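Long-range contact in putative mandelate racemase (Salmonella typhimurium, PDB 2O56), which is of unconfirmed function but binds magnesium and is probably a hydro-lyase of the enolase superfamily: residues Glu36-Phe41 with Trp107-Lys112. Residues are numbered along the deposited sequence; the frame is centred on the assembly and turned at random.
Sequences EGISGF and WDIKGK
In the N-terminal capping domain of this enolase-superfamily protein, strand 39-44 is, within the chain, an outer strand of the four-stranded antiparallel sheet, and its S39-F41 part lies against helix 93-114 through D108, I109 and K112. The axes of strand 39-41 and helix 107-112 approach to 6.4 Å, their N-to-C directions 132° apart, nearer antiparallel than parallel. Two polar side chains one helical turn apart take hold of the strand's backbone. D108 has CG anti to its own backbone N (chi1 -167°), which carries the carboxylate up to the strand, where OD2 accepts the backbone N-H of F41 at 2.7 Å, on its anti side. K112 is extended beyond CG, and that reach delivers NZ to the carbonyl O of S39, 2.7 Å away and almost straight in line with the C=O bond. The same NZ turns to D108 and closes a salt bridge with OD2 from above the carboxylate plane. OD2 therefore serves two donors, while OD1 accepts from the backbone N of I381; E384 gives the K112 ammonium a second acidic partner. F41 sets its ring alongside this charged pair, with OD2 lying in the ring plane at the edge beside CD2. Between the two polar grips the backbones draw close: G40 CA and I109 CA are 4.7 Å apart, and with no side chain on G40, I109 CG1 lies directly on its backbone, 3.4 Å from G40 N. G40 also pairs with I32 of the adjoining strand, against which I109 leans. I38 and the K112 chain run alongside one another with opposite headings, I38 CG2 settling 3.8 Å from K112 CB.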
ATOM      1  N   GLU A  36     -39.376 -39.402   0.924  1.00 43.11           N
ATOM      2  CA  GLU A  36     -39.257 -40.426  -0.101  1.00 43.12           C
ATOM      3  C   GLU A  36     -38.394 -41.569   0.353  1.00 38.69           C
ATOM      4  O   GLU A  36     -38.116 -42.487  -0.406  1.00 51.11           O
ATOM      5  CB  GLU A  36     -38.732 -39.840  -1.400  1.00 47.00           C
ATOM      6  CG  GLU A  36     -39.742 -38.951  -2.106  1.00 63.18           C
ATOM      7  CD  GLU A  36     -39.264 -38.509  -3.470  1.00 75.82           C
ATOM      8  OE1 GLU A  36     -38.334 -39.147  -4.010  1.00 84.83           O
ATOM      9  OE2 GLU A  36     -39.819 -37.524  -4.003  1.00 88.51           O
ATOM     10  N   GLY A  37     -37.975 -41.520   1.606  1.00 38.04           N
ATOM     11  CA  GLY A  37     -37.253 -42.624   2.211  1.00 34.84           C
ATOM     12  C   GLY A  37     -35.774 -42.612   1.906  1.00 36.66           C
ATOM     13  O   GLY A  37     -35.059 -43.550   2.260  1.00 39.54           O
ATOM     14  N   ILE A  38     -35.307 -41.548   1.253  1.00 41.12           N
ATOM     15  CA  ILE A  38     -33.876 -41.337   1.053  1.00 34.87           C
ATOM     16  C   ILE A  38     -33.251 -40.605   2.237  1.00 32.07           C
ATOM     17  O   ILE A  38     -33.658 -39.489   2.558  1.00 31.30           O
ATOM     18  CB  ILE A  38     -33.597 -40.570  -0.261  1.00 40.40           C
ATOM     19  CG1 ILE A  38     -34.040 -41.411  -1.464  1.00 34.23           C
ATOM     20  CG2 ILE A  38     -32.117 -40.218  -0.384  1.00 34.32           C
ATOM     21  CD1 ILE A  38     -34.279 -40.603  -2.699  1.00 39.65           C
ATOM     22  N   SER A  39     -32.264 -41.245   2.874  1.00 31.39           N
ATOM     23  CA  SER A  39     -31.516 -40.667   4.002  1.00 31.62           C
ATOM     24  C   SER A  39     -30.077 -40.295   3.622  1.00 32.07           C
ATOM     25  O   SER A  39     -29.352 -41.102   3.042  1.00 31.92           O
ATOM     26  CB  SER A  39     -31.484 -41.611   5.222  1.00 35.63           C
ATOM     27  OG  SER A  39     -32.766 -41.766   5.812  1.00 41.06           O
ATOM     28  N   GLY A  40     -29.677 -39.073   3.976  1.00 33.96           N
ATOM     29  CA  GLY A  40     -28.306 -38.607   3.761  1.00 28.85           C
ATOM     30  C   GLY A  40     -27.475 -38.657   5.024  1.00 25.84           C
ATOM     31  O   GLY A  40     -27.977 -38.390   6.113  1.00 31.48           O
ATOM     32  N   PHE A  41     -26.194 -38.979   4.883  1.00 24.97           N
ATOM     33  CA  PHE A  41     -25.295 -39.025   6.039  1.00 28.25           C
ATOM     34  C   PHE A  41     -24.160 -37.973   5.934  1.00 32.58           C
ATOM     35  O   PHE A  41     -23.498 -37.845   4.901  1.00 26.87           O
ATOM     36  CB  PHE A  41     -24.679 -40.423   6.192  1.00 31.80           C
ATOM     37  CG  PHE A  41     -25.645 -41.497   6.660  1.00 37.06           C
ATOM     38  CD1 PHE A  41     -25.587 -41.975   7.967  1.00 41.78           C
ATOM     39  CD2 PHE A  41     -26.581 -42.054   5.786  1.00 31.36           C
ATOM     40  CE1 PHE A  41     -26.460 -42.980   8.402  1.00 32.91           C
ATOM     41  CE2 PHE A  41     -27.454 -43.054   6.207  1.00 26.42           C
ATOM     42  CZ  PHE A  41     -27.384 -43.524   7.508  1.00 33.42           C
ATOM     43  N   TRP A 107     -25.857 -33.566   0.092  1.00 25.81           N
ATOM     44  CA  TRP A 107     -25.224 -34.115  -1.110  1.00 27.19           C
ATOM     45  C   TRP A 107     -25.329 -35.645  -1.186  1.00 25.09           C
ATOM     46  O   TRP A 107     -25.310 -36.217  -2.285  1.00 31.97           O
ATOM     47  CB  TRP A 107     -23.739 -33.715  -1.186  1.00 25.71           C
ATOM     48  CG  TRP A 107     -23.530 -32.282  -1.624  1.00 28.68           C
ATOM     49  CD1 TRP A 107     -23.567 -31.161  -0.831  1.00 30.68           C
ATOM     50  CD2 TRP A 107     -23.286 -31.819  -2.958  1.00 27.53           C
ATOM     51  NE1 TRP A 107     -23.356 -30.032  -1.593  1.00 25.28           N
ATOM     52  CE2 TRP A 107     -23.179 -30.405  -2.899  1.00 30.53           C
ATOM     53  CE3 TRP A 107     -23.165 -32.455  -4.201  1.00 37.08           C
ATOM     54  CZ2 TRP A 107     -22.938 -29.625  -4.030  1.00 22.95           C
ATOM     55  CZ3 TRP A 107     -22.922 -31.672  -5.332  1.00 30.90           C
ATOM     56  CH2 TRP A 107     -22.812 -30.269  -5.233  1.00 28.46           C
ATOM     57  N   ASP A 108     -25.384 -36.306  -0.035  1.00 24.42           N
ATOM     58  CA  ASP A 108     -25.585 -37.758  -0.003  1.00 24.90           C
ATOM     59  C   ASP A 108     -26.983 -38.070  -0.571  1.00 31.07           C
ATOM     60  O   ASP A 108     -27.133 -38.904  -1.466  1.00 30.73           O
ATOM     61  CB  ASP A 108     -25.455 -38.264   1.428  1.00 23.47           C
ATOM     62  CG  ASP A 108     -25.329 -39.781   1.511  1.00 27.31           C
ATOM     63  OD1 ASP A 108     -24.792 -40.418   0.565  1.00 27.06           O
ATOM     64  OD2 ASP A 108     -25.761 -40.338   2.537  1.00 27.19           O
ATOM     65  N   ILE A 109     -27.987 -37.337  -0.089  1.00 23.85           N
ATOM     66  CA  ILE A 109     -29.355 -37.407  -0.630  1.00 27.58           C
ATOM     67  C   ILE A 109     -29.439 -37.144  -2.125  1.00 33.88           C
ATOM     68  O   ILE A 109     -30.172 -37.821  -2.838  1.00 30.98           O
ATOM     69  CB  ILE A 109     -30.313 -36.422   0.105  1.00 23.48           C
ATOM     70  CG1 ILE A 109     -30.659 -36.975   1.492  1.00 26.79           C
ATOM     71  CG2 ILE A 109     -31.599 -36.219  -0.710  1.00 26.42           C
ATOM     72  CD1 ILE A 109     -31.211 -35.968   2.471  1.00 21.27           C
ATOM     73  N   LYS A 110     -28.697 -36.140  -2.589  1.00 26.48           N
ATOM     74  CA  LYS A 110     -28.752 -35.715  -3.985  1.00 25.44           C
ATOM     75  C   LYS A 110     -28.169 -36.813  -4.864  1.00 25.77           C
ATOM     76  O   LYS A 110     -28.725 -37.137  -5.903  1.00 29.96           O
ATOM     77  CB  LYS A 110     -27.964 -34.401  -4.144  1.00 24.41           C
ATOM     78  CG  LYS A 110     -28.108 -33.706  -5.469  1.00 32.15           C
ATOM     79  CD  LYS A 110     -26.932 -32.748  -5.743  1.00 34.89           C
ATOM     80  CE  LYS A 110     -26.882 -31.625  -4.722  1.00 30.94           C
ATOM     81  NZ  LYS A 110     -28.212 -30.921  -4.705  1.00 37.75           N
ATOM     82  N   GLY A 111     -27.054 -37.397  -4.424  1.00 20.22           N
ATOM     83  CA  GLY A 111     -26.455 -38.542  -5.113  1.00 29.55           C
ATOM     84  C   GLY A 111     -27.347 -39.769  -5.168  1.00 31.19           C
ATOM     85  O   GLY A 111     -27.491 -40.395  -6.232  1.00 30.42           O
ATOM     86  N   LYS A 112     -27.946 -40.109  -4.029  1.00 28.52           N
ATOM     87  CA  LYS A 112     -28.813 -41.281  -3.936  1.00 31.72           C
ATOM     88  C   LYS A 112     -30.055 -41.145  -4.812  1.00 30.59           C
ATOM     89  O   LYS A 112     -30.465 -42.114  -5.467  1.00 31.65           O
ATOM     90  CB  LYS A 112     -29.205 -41.538  -2.486  1.00 28.53           C
ATOM     91  CG  LYS A 112     -28.031 -41.930  -1.640  1.00 26.12           C
ATOM     92  CD  LYS A 112     -28.400 -42.040  -0.197  1.00 29.20           C
ATOM     93  CE  LYS A 112     -27.449 -42.987   0.509  1.00 29.17           C
ATOM     94  NZ  LYS A 112     -27.404 -42.719   1.987  1.00 35.21           N
TER